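Local coordinates for protein Niban 2 (Homo sapiens, PDB 7CTP) that may suppress apoptosis and promote melanoma cell invasion, seen here as a large fragment in which a PH domain packs against long helices, at residues E132-S137 with E262-W267; H163-H168 with V240-G245; T6-A11 with I268-A273; K82-R87 with L151-Q156. All blocks are in the same frame, centred on the assembly; numbering follows the deposited sequence.

Interaction 1: E132-S137 with E262-W267; sequences ELIGNS and ERQRQW
S137 and Q264 come nearest each other along the backbones, with CA atoms 6.7 Å apart. Residues 262-267 are helical throughout, part of the long helix 260-337, whereas the chain from I134 to S137 folds as a type I beta turn that faces this helix. Two bonds to the I134 carbonyl tie the turn together: S137 N donates to I134 O at 3.1 Å, and S137 OG donates to the same O at 2.7 Å, lying in the carbonyl plane. With OG set between its own backbone N and carbonyl carbon (chi1 55°), the hydroxyl can turn back onto I134 while still facing the helix. There a water donates both to S137 OG, at 2.6 Å, and to Q264 O, at 2.8 Å, so the hydroxyl passes a polar link from the turn to the helix backbone. The same water lies at the edge of the W267 ring, in its plane.

Q264 reaches out from the helix with its chain extended beyond CG. Its methylene CG rests on S137 OG at 3.6 Å, and its amide carbon lies beside I134 O. Its OE1 touches I134 CD1 at 3.6 Å, a van der Waals contact. NE2 is 3.2 Å from G135 O, but the angle is too poor for a hydrogen bond; that carbonyl is hydrogen-bonded to T141 OG1.

S137 O accepts from K249 NZ of helix 232-252, and I134 also packs on W162 of strand 157-162. The contact is thus an interdomain one, docking the I134-S137 turn of the PH domain, next to helix 127-134, on the long helix 260-337.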
# COMPACT_ATOMS: atom_id res chain seq x y z
N GLU A 132 -3.85 -15.90 -20.02
CA GLU A 132 -4.93 -14.97 -20.31
C GLU A 132 -4.54 -13.55 -19.92
O GLU A 132 -4.81 -12.59 -20.66
CB GLU A 132 -6.20 -15.41 -19.59
CG GLU A 132 -7.40 -14.52 -19.86
CD GLU A 132 -8.67 -15.04 -19.23
OE1 GLU A 132 -9.48 -14.18 -18.80
OE2 GLU A 132 -8.87 -16.28 -19.18
N LEU A 133 -3.86 -13.40 -18.79
CA LEU A 133 -3.46 -12.09 -18.29
C LEU A 133 -2.44 -11.42 -19.21
O LEU A 133 -2.50 -10.20 -19.42
CB LEU A 133 -2.92 -12.22 -16.87
CG LEU A 133 -2.46 -10.97 -16.13
CD1 LEU A 133 -3.57 -9.94 -16.10
CD2 LEU A 133 -2.05 -11.37 -14.71
N ILE A 134 -1.50 -12.19 -19.77
CA ILE A 134 -0.50 -11.60 -20.67
C ILE A 134 -0.90 -11.68 -22.13
O ILE A 134 -0.15 -11.20 -23.00
CB ILE A 134 0.89 -12.25 -20.50
CG1 ILE A 134 0.86 -13.72 -20.92
CG2 ILE A 134 1.38 -12.09 -19.07
CD1 ILE A 134 2.24 -14.34 -21.10
N GLY A 135 -2.08 -12.24 -22.44
CA GLY A 135 -2.40 -12.54 -23.82
C GLY A 135 -2.49 -11.31 -24.72
O GLY A 135 -2.19 -11.39 -25.92
N ASN A 136 -2.92 -10.18 -24.17
CA ASN A 136 -3.06 -8.96 -24.96
C ASN A 136 -1.99 -7.92 -24.61
O ASN A 136 -2.20 -6.72 -24.80
CB ASN A 136 -4.46 -8.38 -24.78
CG ASN A 136 -5.53 -9.28 -25.38
OD1 ASN A 136 -5.69 -9.33 -26.61
ND2 ASN A 136 -6.23 -10.01 -24.53
N SER A 137 -0.85 -8.39 -24.11
CA SER A 137 0.24 -7.47 -23.81
C SER A 137 0.86 -6.90 -25.08
O SER A 137 1.48 -5.84 -25.03
CB SER A 137 1.30 -8.16 -22.96
OG SER A 137 1.76 -9.35 -23.58
N GLU A 262 5.58 -16.59 -27.63
CA GLU A 262 7.02 -16.33 -27.60
C GLU A 262 7.31 -14.84 -27.65
O GLU A 262 8.19 -14.34 -26.93
CB GLU A 262 7.71 -17.06 -28.75
CG GLU A 262 9.22 -16.75 -28.91
CD GLU A 262 10.06 -17.02 -27.66
OE1 GLU A 262 9.58 -17.70 -26.72
OE2 GLU A 262 11.22 -16.56 -27.62
N ARG A 263 6.58 -14.10 -28.49
CA ARG A 263 6.74 -12.65 -28.51
C ARG A 263 6.36 -12.03 -27.17
O ARG A 263 7.02 -11.10 -26.69
CB ARG A 263 5.90 -12.06 -29.65
CG ARG A 263 6.45 -12.40 -31.05
CD ARG A 263 5.55 -11.85 -32.14
NE ARG A 263 5.54 -10.38 -32.12
CZ ARG A 263 4.45 -9.65 -31.95
NH1 ARG A 263 4.54 -8.32 -31.94
NH2 ARG A 263 3.27 -10.24 -31.81
N GLN A 264 5.30 -12.56 -26.54
CA GLN A 264 4.90 -12.07 -25.22
C GLN A 264 6.01 -12.26 -24.20
O GLN A 264 6.28 -11.37 -23.39
CB GLN A 264 3.61 -12.79 -24.75
CG GLN A 264 2.35 -12.37 -25.51
CD GLN A 264 1.23 -13.42 -25.44
OE1 GLN A 264 1.23 -14.29 -24.57
NE2 GLN A 264 0.29 -13.32 -26.36
N ARG A 265 6.71 -13.40 -24.26
CA ARG A 265 7.79 -13.68 -23.31
C ARG A 265 8.99 -12.76 -23.55
O ARG A 265 9.64 -12.33 -22.59
CB ARG A 265 8.20 -15.14 -23.40
CG ARG A 265 9.19 -15.58 -22.33
CD ARG A 265 10.27 -16.49 -22.90
NE ARG A 265 11.26 -15.73 -23.66
CZ ARG A 265 12.54 -16.08 -23.78
NH1 ARG A 265 13.37 -15.33 -24.49
NH2 ARG A 265 12.99 -17.17 -23.19
N GLN A 266 9.30 -12.47 -24.81
CA GLN A 266 10.39 -11.55 -25.10
C GLN A 266 10.09 -10.17 -24.56
O GLN A 266 10.97 -9.49 -24.01
CB GLN A 266 10.66 -11.49 -26.60
CG GLN A 266 11.20 -12.79 -27.13
CD GLN A 266 11.27 -12.78 -28.64
OE1 GLN A 266 10.80 -13.71 -29.29
NE2 GLN A 266 11.85 -11.73 -29.19
N TRP A 267 8.84 -9.72 -24.68
CA TRP A 267 8.51 -8.40 -24.15
C TRP A 267 8.66 -8.36 -22.63
O TRP A 267 9.15 -7.37 -22.07
CB TRP A 267 7.09 -7.97 -24.55
CG TRP A 267 6.72 -6.76 -23.77
CD1 TRP A 267 5.87 -6.70 -22.71
CD2 TRP A 267 7.28 -5.45 -23.91
NE1 TRP A 267 5.83 -5.42 -22.20
CE2 TRP A 267 6.69 -4.63 -22.92
CE3 TRP A 267 8.21 -4.89 -24.79
CZ2 TRP A 267 7.00 -3.28 -22.78
CZ3 TRP A 267 8.51 -3.53 -24.65
CH2 TRP A 267 7.91 -2.74 -23.65
O HOH W 1 4.12 -9.78 -22.51

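Interaction 2: H163-H168 with V240-G245; sequences HPYARH and VMEELG
Y165, in the loop 163-168, faces the helical segment 240-245 most closely at M241, their CA atoms lying 7.0 Å apart. The main contact is a CH-pi interaction: M241 CB sits 3.5 Å from the centroid of the Y165 ring and only 11° off its normal. On the opposite face P164 CB lies over the ring centre, so the phenol is sandwiched between a residue of its own loop and the helix. Beyond CB the methionine bends at chi2 and chi3 (-59° and -68°), bringing its methyl CE back to 4.1 Å from Y165 CB. The phenol end runs on to the next residue, where OH meets E242 CB at 3.6 Å; the E242 carboxylate pairs instead with R216. Within the loop, Y165 N donates to H163 ND1 at 3.0 Å, nearly straight and in the imidazole plane. With an alanine at Y165 the ring is gone, and M241 CB and P164 CB would probably face a gap between loop and helix. Y165 O accepts from S271 OG of helix 260-337, and M241 also touches S271 and V274. The loop joining strands 157-162 and 169-173 therefore meets helices 232-252 and 260-337 together.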
# COMPACT_ATOMS: atom_id res chain seq x y z
N HIS A 163 3.92 -9.39 -12.53
CA HIS A 163 4.09 -7.96 -12.25
C HIS A 163 3.92 -7.24 -13.58
O HIS A 163 4.32 -7.77 -14.62
CB HIS A 163 5.48 -7.71 -11.63
CG HIS A 163 5.72 -6.31 -11.14
ND1 HIS A 163 5.95 -5.25 -11.99
CD2 HIS A 163 5.84 -5.82 -9.88
CE1 HIS A 163 6.17 -4.16 -11.28
NE2 HIS A 163 6.12 -4.48 -9.99
N PRO A 164 3.32 -6.04 -13.59
CA PRO A 164 3.09 -5.39 -14.89
C PRO A 164 4.36 -5.05 -15.64
O PRO A 164 4.33 -4.98 -16.88
CB PRO A 164 2.29 -4.13 -14.53
CG PRO A 164 2.58 -3.89 -13.06
CD PRO A 164 2.75 -5.27 -12.47
N TYR A 165 5.49 -4.85 -14.93
CA TYR A 165 6.73 -4.35 -15.54
C TYR A 165 7.95 -5.20 -15.25
O TYR A 165 8.86 -5.26 -16.08
CB TYR A 165 7.02 -2.89 -15.07
CG TYR A 165 5.83 -1.97 -15.15
CD1 TYR A 165 5.19 -1.74 -16.36
CD2 TYR A 165 5.32 -1.37 -14.01
CE1 TYR A 165 4.09 -0.92 -16.43
CE2 TYR A 165 4.21 -0.53 -14.08
CZ TYR A 165 3.60 -0.33 -15.30
OH TYR A 165 2.50 0.49 -15.40
N ALA A 166 8.01 -5.84 -14.08
CA ALA A 166 9.19 -6.61 -13.67
C ALA A 166 9.03 -8.07 -14.09
O ALA A 166 8.01 -8.48 -14.64
CB ALA A 166 9.41 -6.47 -12.17
N ARG A 167 10.05 -8.89 -13.82
CA ARG A 167 10.02 -10.23 -14.38
C ARG A 167 8.99 -11.09 -13.65
O ARG A 167 8.55 -10.78 -12.54
CB ARG A 167 11.40 -10.89 -14.35
CG ARG A 167 11.87 -11.38 -13.00
CD ARG A 167 12.80 -12.61 -13.15
NE ARG A 167 12.03 -13.85 -13.32
CZ ARG A 167 12.57 -15.06 -13.54
NH1 ARG A 167 11.77 -16.12 -13.68
NH2 ARG A 167 13.88 -15.20 -13.62
N HIS A 168 8.58 -12.16 -14.31
CA HIS A 168 7.59 -13.07 -13.75
C HIS A 168 8.31 -14.31 -13.26
O HIS A 168 9.34 -14.70 -13.81
CB HIS A 168 6.53 -13.44 -14.79
CG HIS A 168 5.88 -12.25 -15.43
ND1 HIS A 168 5.13 -12.34 -16.58
CD2 HIS A 168 5.87 -10.94 -15.07
CE1 HIS A 168 4.68 -11.14 -16.90
NE2 HIS A 168 5.12 -10.27 -16.00
N VAL A 240 7.35 5.85 -14.11
CA VAL A 240 8.10 5.94 -15.36
C VAL A 240 7.65 4.86 -16.34
O VAL A 240 7.42 5.14 -17.53
CB VAL A 240 9.61 5.85 -15.09
CG1 VAL A 240 10.39 5.77 -16.41
CG2 VAL A 240 10.07 7.06 -14.29
N MET A 241 7.56 3.60 -15.88
CA MET A 241 7.17 2.51 -16.79
C MET A 241 5.78 2.73 -17.36
O MET A 241 5.54 2.43 -18.54
CB MET A 241 7.24 1.16 -16.08
CG MET A 241 8.64 0.72 -15.65
SD MET A 241 9.82 0.56 -17.01
CE MET A 241 9.13 -0.84 -17.90
N GLU A 242 4.85 3.23 -16.54
CA GLU A 242 3.51 3.50 -17.05
C GLU A 242 3.56 4.49 -18.20
O GLU A 242 2.87 4.33 -19.21
CB GLU A 242 2.62 4.03 -15.92
CG GLU A 242 1.25 4.54 -16.39
CD GLU A 242 0.43 5.15 -15.25
OE1 GLU A 242 0.96 6.00 -14.50
OE2 GLU A 242 -0.75 4.77 -15.11
N GLU A 243 4.40 5.51 -18.08
CA GLU A 243 4.46 6.55 -19.09
C GLU A 243 5.22 6.09 -20.34
O GLU A 243 4.79 6.36 -21.47
CB GLU A 243 5.10 7.80 -18.50
CG GLU A 243 5.02 9.02 -19.39
CD GLU A 243 5.25 10.32 -18.66
OE1 GLU A 243 4.89 10.41 -17.46
OE2 GLU A 243 5.79 11.25 -19.29
N LEU A 244 6.34 5.39 -20.15
CA LEU A 244 7.20 5.04 -21.28
C LEU A 244 6.83 3.73 -21.96
O LEU A 244 7.18 3.55 -23.13
CB LEU A 244 8.66 4.94 -20.81
CG LEU A 244 9.29 6.23 -20.31
CD1 LEU A 244 10.80 6.08 -20.21
CD2 LEU A 244 8.92 7.40 -21.23
N GLY A 245 6.16 2.82 -21.25
CA GLY A 245 5.81 1.52 -21.77
C GLY A 245 5.13 1.51 -23.13
O GLY A 245 5.55 0.79 -24.04

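Interaction 3: T6-A11 with I268-A273; sequences THLDDA and IQISDA
L8 lies in the break between helix 3-7 and helix 10-48, and from this bend the N-terminal segment packs on I270 and A273 of helix 260-337. L8 is the first residue to leave helical backbone angles, and D9 after it is the N-cap of the next helix, its OD1 accepting from R12 N. The L8 and I270 CA atoms, 7.5 Å apart, mark the nearest backbone approach.

One methyl carries most of the contact. L8 CD1 meets A273 CB at 3.5 Å and I270 CG2 at 4.2 Å, thus touching side chains three residues apart on the same side of the helix; it also lies 3.9 Å from I270 O. The leucine CG is anti to its carbonyl carbon (chi1 -63°) and CD1 continues the extended chain (chi2 177°), which carries that methyl to the helix surface. I270 offers its other branch to H7, with CD1 4.3 Å from H7 CB. On the H7 ring, T6 CG2 covers one face over its centre. The side-chain contact is apolar, aliphatic carbon on aliphatic carbon; I270 O is the one polar atom that L8 CD1 approaches.

Helix 3-7 extends the same patch: V3 touches Q269 and I270, and L4 touches Q269 and A273. I270 also packs on L252 of helix 232-252, which places the contact where the N-terminal helix, helix 232-252 and helix 260-337 meet.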
# COMPACT_ATOMS: atom_id res chain seq x y z
N THR A 6 20.11 -7.25 -28.50
CA THR A 6 19.61 -6.77 -29.78
C THR A 6 18.76 -5.51 -29.61
O THR A 6 18.98 -4.51 -30.29
CB THR A 6 18.80 -7.85 -30.48
OG1 THR A 6 19.61 -9.02 -30.64
CG2 THR A 6 18.33 -7.36 -31.85
N HIS A 7 17.79 -5.55 -28.70
CA HIS A 7 16.80 -4.50 -28.62
C HIS A 7 17.08 -3.47 -27.54
O HIS A 7 16.58 -2.34 -27.63
CB HIS A 7 15.41 -5.10 -28.42
CG HIS A 7 15.02 -6.05 -29.51
ND1 HIS A 7 14.86 -5.65 -30.82
CD2 HIS A 7 14.79 -7.39 -29.49
CE1 HIS A 7 14.53 -6.70 -31.56
NE2 HIS A 7 14.48 -7.76 -30.77
N LEU A 8 17.87 -3.81 -26.53
CA LEU A 8 18.30 -2.77 -25.60
C LEU A 8 19.79 -2.51 -25.77
O LEU A 8 20.57 -2.62 -24.81
CB LEU A 8 17.98 -3.16 -24.15
CG LEU A 8 16.49 -3.30 -23.85
CD1 LEU A 8 16.25 -3.76 -22.42
CD2 LEU A 8 15.78 -1.98 -24.11
N ASP A 9 20.20 -2.13 -26.98
CA ASP A 9 21.59 -1.76 -27.19
C ASP A 9 21.88 -0.41 -26.52
O ASP A 9 21.00 0.22 -25.93
CB ASP A 9 21.95 -1.74 -28.68
CG ASP A 9 21.21 -0.68 -29.49
OD1 ASP A 9 20.54 0.20 -28.91
OD2 ASP A 9 21.31 -0.73 -30.74
N ASP A 10 23.14 0.01 -26.59
CA ASP A 10 23.55 1.22 -25.87
C ASP A 10 22.74 2.43 -26.31
O ASP A 10 22.35 3.26 -25.48
CB ASP A 10 25.04 1.47 -26.06
CG ASP A 10 25.89 0.61 -25.15
OD1 ASP A 10 25.33 -0.14 -24.33
OD2 ASP A 10 27.13 0.70 -25.25
N ALA A 11 22.46 2.54 -27.62
CA ALA A 11 21.73 3.71 -28.11
C ALA A 11 20.32 3.74 -27.54
O ALA A 11 19.84 4.80 -27.10
CB ALA A 11 21.69 3.71 -29.64
N ILE A 268 8.27 -9.44 -21.95
CA ILE A 268 8.43 -9.51 -20.50
C ILE A 268 9.90 -9.37 -20.11
O ILE A 268 10.24 -8.68 -19.15
CB ILE A 268 7.81 -10.81 -19.95
CG1 ILE A 268 6.28 -10.75 -20.04
CG2 ILE A 268 8.27 -11.04 -18.50
CD1 ILE A 268 5.61 -12.12 -20.09
N GLN A 269 10.78 -10.02 -20.87
CA GLN A 269 12.21 -9.92 -20.59
C GLN A 269 12.73 -8.50 -20.81
O GLN A 269 13.51 -7.99 -20.00
CB GLN A 269 12.98 -10.92 -21.46
CG GLN A 269 14.45 -11.05 -21.10
CD GLN A 269 15.09 -12.29 -21.71
OE1 GLN A 269 14.54 -12.90 -22.64
NE2 GLN A 269 16.24 -12.68 -21.18
N ILE A 270 12.31 -7.87 -21.90
CA ILE A 270 12.70 -6.48 -22.17
C ILE A 270 12.17 -5.55 -21.09
O ILE A 270 12.90 -4.68 -20.60
CB ILE A 270 12.19 -6.05 -23.56
CG1 ILE A 270 12.93 -6.82 -24.66
CG2 ILE A 270 12.34 -4.52 -23.73
CD1 ILE A 270 12.25 -6.75 -26.01
N SER A 271 10.90 -5.72 -20.71
CA SER A 271 10.30 -4.85 -19.70
C SER A 271 11.06 -4.93 -18.38
O SER A 271 11.30 -3.91 -17.71
CB SER A 271 8.84 -5.22 -19.49
OG SER A 271 8.19 -4.30 -18.63
N ASP A 272 11.41 -6.15 -17.96
CA ASP A 272 12.14 -6.30 -16.70
C ASP A 272 13.48 -5.59 -16.74
O ASP A 272 13.91 -4.98 -15.75
CB ASP A 272 12.37 -7.77 -16.35
CG ASP A 272 13.16 -7.92 -15.05
OD1 ASP A 272 12.59 -7.65 -13.97
OD2 ASP A 272 14.36 -8.25 -15.09
N ALA A 273 14.19 -5.68 -17.88
CA ALA A 273 15.47 -5.01 -18.02
C ALA A 273 15.31 -3.50 -17.95
O ALA A 273 16.11 -2.81 -17.30
CB ALA A 273 16.15 -5.42 -19.33

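Interaction 4: K82-R87 with L151-Q156; sequences KKWRNR and LKCPTQ
W84 and P154 form the centre of a surface contact within the PH domain, between strand 84-91 and the irregular chain leading into strand 157-162. Their CA atoms, 7.8 Å apart, are the nearest pair of the two segments.

The closest packing is a CH-pi contact. P154 CD lies 3.5 Å from the centroid of the five-membered ring of W84, 12° off the normal, squarely over one face. The proline CG continues along the same face, 3.6 Å from W84 CG. With W84 CG anti to the carbonyl carbon and beside the backbone N (chi1 -68°), the indole is turned to the 151-156 chain. Its ring also meets H77 of strand 70-77 edge-to-face.

Sulfur and aliphatic contacts gather round the six-membered ring. C153 SG is 3.6 Å from W84 CZ2, but 58° off the ring normal when measured from the centroid, so this sulfur-aromatic contact is oblique. L151 CD1 approaches W84 CZ2 more loosely, at 4.3 Å. L151 is the first modelled residue after a gap in the chain.

A serine at W84 has no indole, so P154 CD would probably lose the face it lies on and K152 O the N-H of W84 NE1. P154 and T155 also touch C172, so the loop meets strand 169-173 as well.

The polar part is a single weak hydrogen bond from W84 NE1 to K152 O, 3.1 Å long and well bent, with the carbonyl oxygen lying obliquely to the indole ring.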
# COMPACT_ATOMS: atom_id res chain seq x y z
N LYS A 82 15.36 -22.98 -19.33
CA LYS A 82 14.00 -23.45 -19.56
C LYS A 82 13.71 -24.78 -18.85
O LYS A 82 12.81 -25.51 -19.26
CB LYS A 82 13.70 -23.58 -21.06
CG LYS A 82 13.96 -22.30 -21.85
CD LYS A 82 12.68 -21.53 -22.10
CE LYS A 82 13.00 -20.11 -22.47
NZ LYS A 82 13.36 -19.29 -21.28
N LYS A 83 14.47 -25.09 -17.81
CA LYS A 83 14.33 -26.32 -17.04
C LYS A 83 13.79 -26.01 -15.65
O LYS A 83 14.11 -24.98 -15.05
CB LYS A 83 15.66 -27.06 -16.91
CG LYS A 83 16.04 -27.92 -18.11
CD LYS A 83 17.56 -28.12 -18.19
CE LYS A 83 17.95 -29.22 -19.17
NZ LYS A 83 17.21 -29.14 -20.46
N TRP A 84 12.99 -26.93 -15.12
CA TRP A 84 12.50 -26.81 -13.75
C TRP A 84 13.51 -27.41 -12.77
O TRP A 84 13.98 -28.53 -12.97
CB TRP A 84 11.15 -27.50 -13.60
CG TRP A 84 10.03 -26.84 -14.32
CD1 TRP A 84 9.73 -26.96 -15.65
CD2 TRP A 84 9.05 -25.95 -13.77
NE1 TRP A 84 8.62 -26.20 -15.95
CE2 TRP A 84 8.19 -25.58 -14.81
CE3 TRP A 84 8.83 -25.44 -12.48
CZ2 TRP A 84 7.11 -24.71 -14.61
CZ3 TRP A 84 7.76 -24.59 -12.29
CH2 TRP A 84 6.91 -24.23 -13.35
N ARG A 85 13.83 -26.65 -11.72
CA ARG A 85 14.79 -27.08 -10.72
C ARG A 85 14.16 -26.95 -9.35
O ARG A 85 13.42 -26.00 -9.09
CB ARG A 85 16.07 -26.24 -10.76
CG ARG A 85 16.87 -26.34 -12.04
CD ARG A 85 17.38 -27.75 -12.28
NE ARG A 85 18.16 -27.81 -13.52
CZ ARG A 85 18.30 -28.91 -14.26
NH1 ARG A 85 17.71 -30.03 -13.89
NH2 ARG A 85 19.03 -28.88 -15.37
N ASN A 86 14.45 -27.90 -8.47
CA ASN A 86 14.10 -27.72 -7.07
C ASN A 86 14.81 -26.48 -6.53
O ASN A 86 15.93 -26.17 -6.94
CB ASN A 86 14.50 -28.94 -6.23
CG ASN A 86 14.34 -28.69 -4.73
OD1 ASN A 86 13.26 -28.84 -4.17
ND2 ASN A 86 15.43 -28.27 -4.08
N ARG A 87 14.14 -25.77 -5.64
CA ARG A 87 14.75 -24.66 -4.93
C ARG A 87 14.26 -24.69 -3.49
O ARG A 87 13.07 -24.88 -3.24
CB ARG A 87 14.41 -23.30 -5.57
CG ARG A 87 15.10 -23.04 -6.89
CD ARG A 87 16.52 -22.53 -6.68
NE ARG A 87 17.22 -22.32 -7.95
CZ ARG A 87 17.85 -23.27 -8.63
NH1 ARG A 87 17.88 -24.51 -8.16
NH2 ARG A 87 18.45 -22.98 -9.77
N LEU A 151 4.68 -22.67 -21.59
CA LEU A 151 4.86 -22.88 -20.16
C LEU A 151 4.10 -24.12 -19.68
O LEU A 151 2.87 -24.16 -19.73
CB LEU A 151 4.42 -21.64 -19.38
CG LEU A 151 4.79 -21.56 -17.90
CD1 LEU A 151 6.29 -21.76 -17.69
CD2 LEU A 151 4.35 -20.22 -17.34
N LYS A 152 4.83 -25.13 -19.21
CA LYS A 152 4.27 -26.44 -18.87
C LYS A 152 4.95 -26.94 -17.60
O LYS A 152 6.17 -27.11 -17.58
CB LYS A 152 4.48 -27.44 -20.01
CG LYS A 152 3.30 -27.59 -20.96
CD LYS A 152 3.76 -28.02 -22.34
CE LYS A 152 2.83 -27.49 -23.43
NZ LYS A 152 1.81 -28.50 -23.84
N CYS A 153 4.15 -27.21 -16.55
CA CYS A 153 4.67 -27.47 -15.20
C CYS A 153 4.73 -28.97 -14.89
O CYS A 153 3.85 -29.72 -15.32
CB CYS A 153 3.80 -26.78 -14.15
SG CYS A 153 3.55 -25.03 -14.43
N PRO A 154 5.73 -29.39 -14.11
CA PRO A 154 5.84 -30.82 -13.76
C PRO A 154 4.78 -31.32 -12.79
O PRO A 154 4.67 -32.53 -12.60
CB PRO A 154 7.24 -30.92 -13.12
CG PRO A 154 7.93 -29.61 -13.41
CD PRO A 154 6.86 -28.60 -13.60
N THR A 155 4.02 -30.43 -12.14
CA THR A 155 2.94 -30.82 -11.25
C THR A 155 1.67 -30.09 -11.65
O THR A 155 1.68 -29.19 -12.50
CB THR A 155 3.26 -30.53 -9.78
OG1 THR A 155 2.97 -29.15 -9.50
CG2 THR A 155 4.71 -30.83 -9.45
N GLN A 156 0.57 -30.49 -11.02
CA GLN A 156 -0.74 -29.89 -11.28
C GLN A 156 -1.04 -28.69 -10.39
O GLN A 156 -2.18 -28.21 -10.37
CB GLN A 156 -1.84 -30.94 -11.09
CG GLN A 156 -1.55 -32.28 -11.74
CD GLN A 156 -1.12 -33.33 -10.74
OE1 GLN A 156 -0.03 -33.25 -10.17
NE2 GLN A 156 -1.98 -34.33 -10.52

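Interactions 1, 2 and 3 join at neighbouring points of helix 260-337 or of helix 232-252 just before it, whereas interaction 4 stays inside the PH domain. Interactions 1 and 2 dock two parts of that domain on the helices, the first through a bridging water and the packing of a glutamine side chain, the second through an aromatic face. Interaction 3 brings the N-terminus to helix 260-337 mainly through aliphatic carbons. All three are partly buried and touch: I268 CD1 reaches both I134 and H168. Interaction 4 lies at the surface, its tryptophan covered by proline; it meets interaction 1 only where K82 NZ and R265 NH2, like charges, come close.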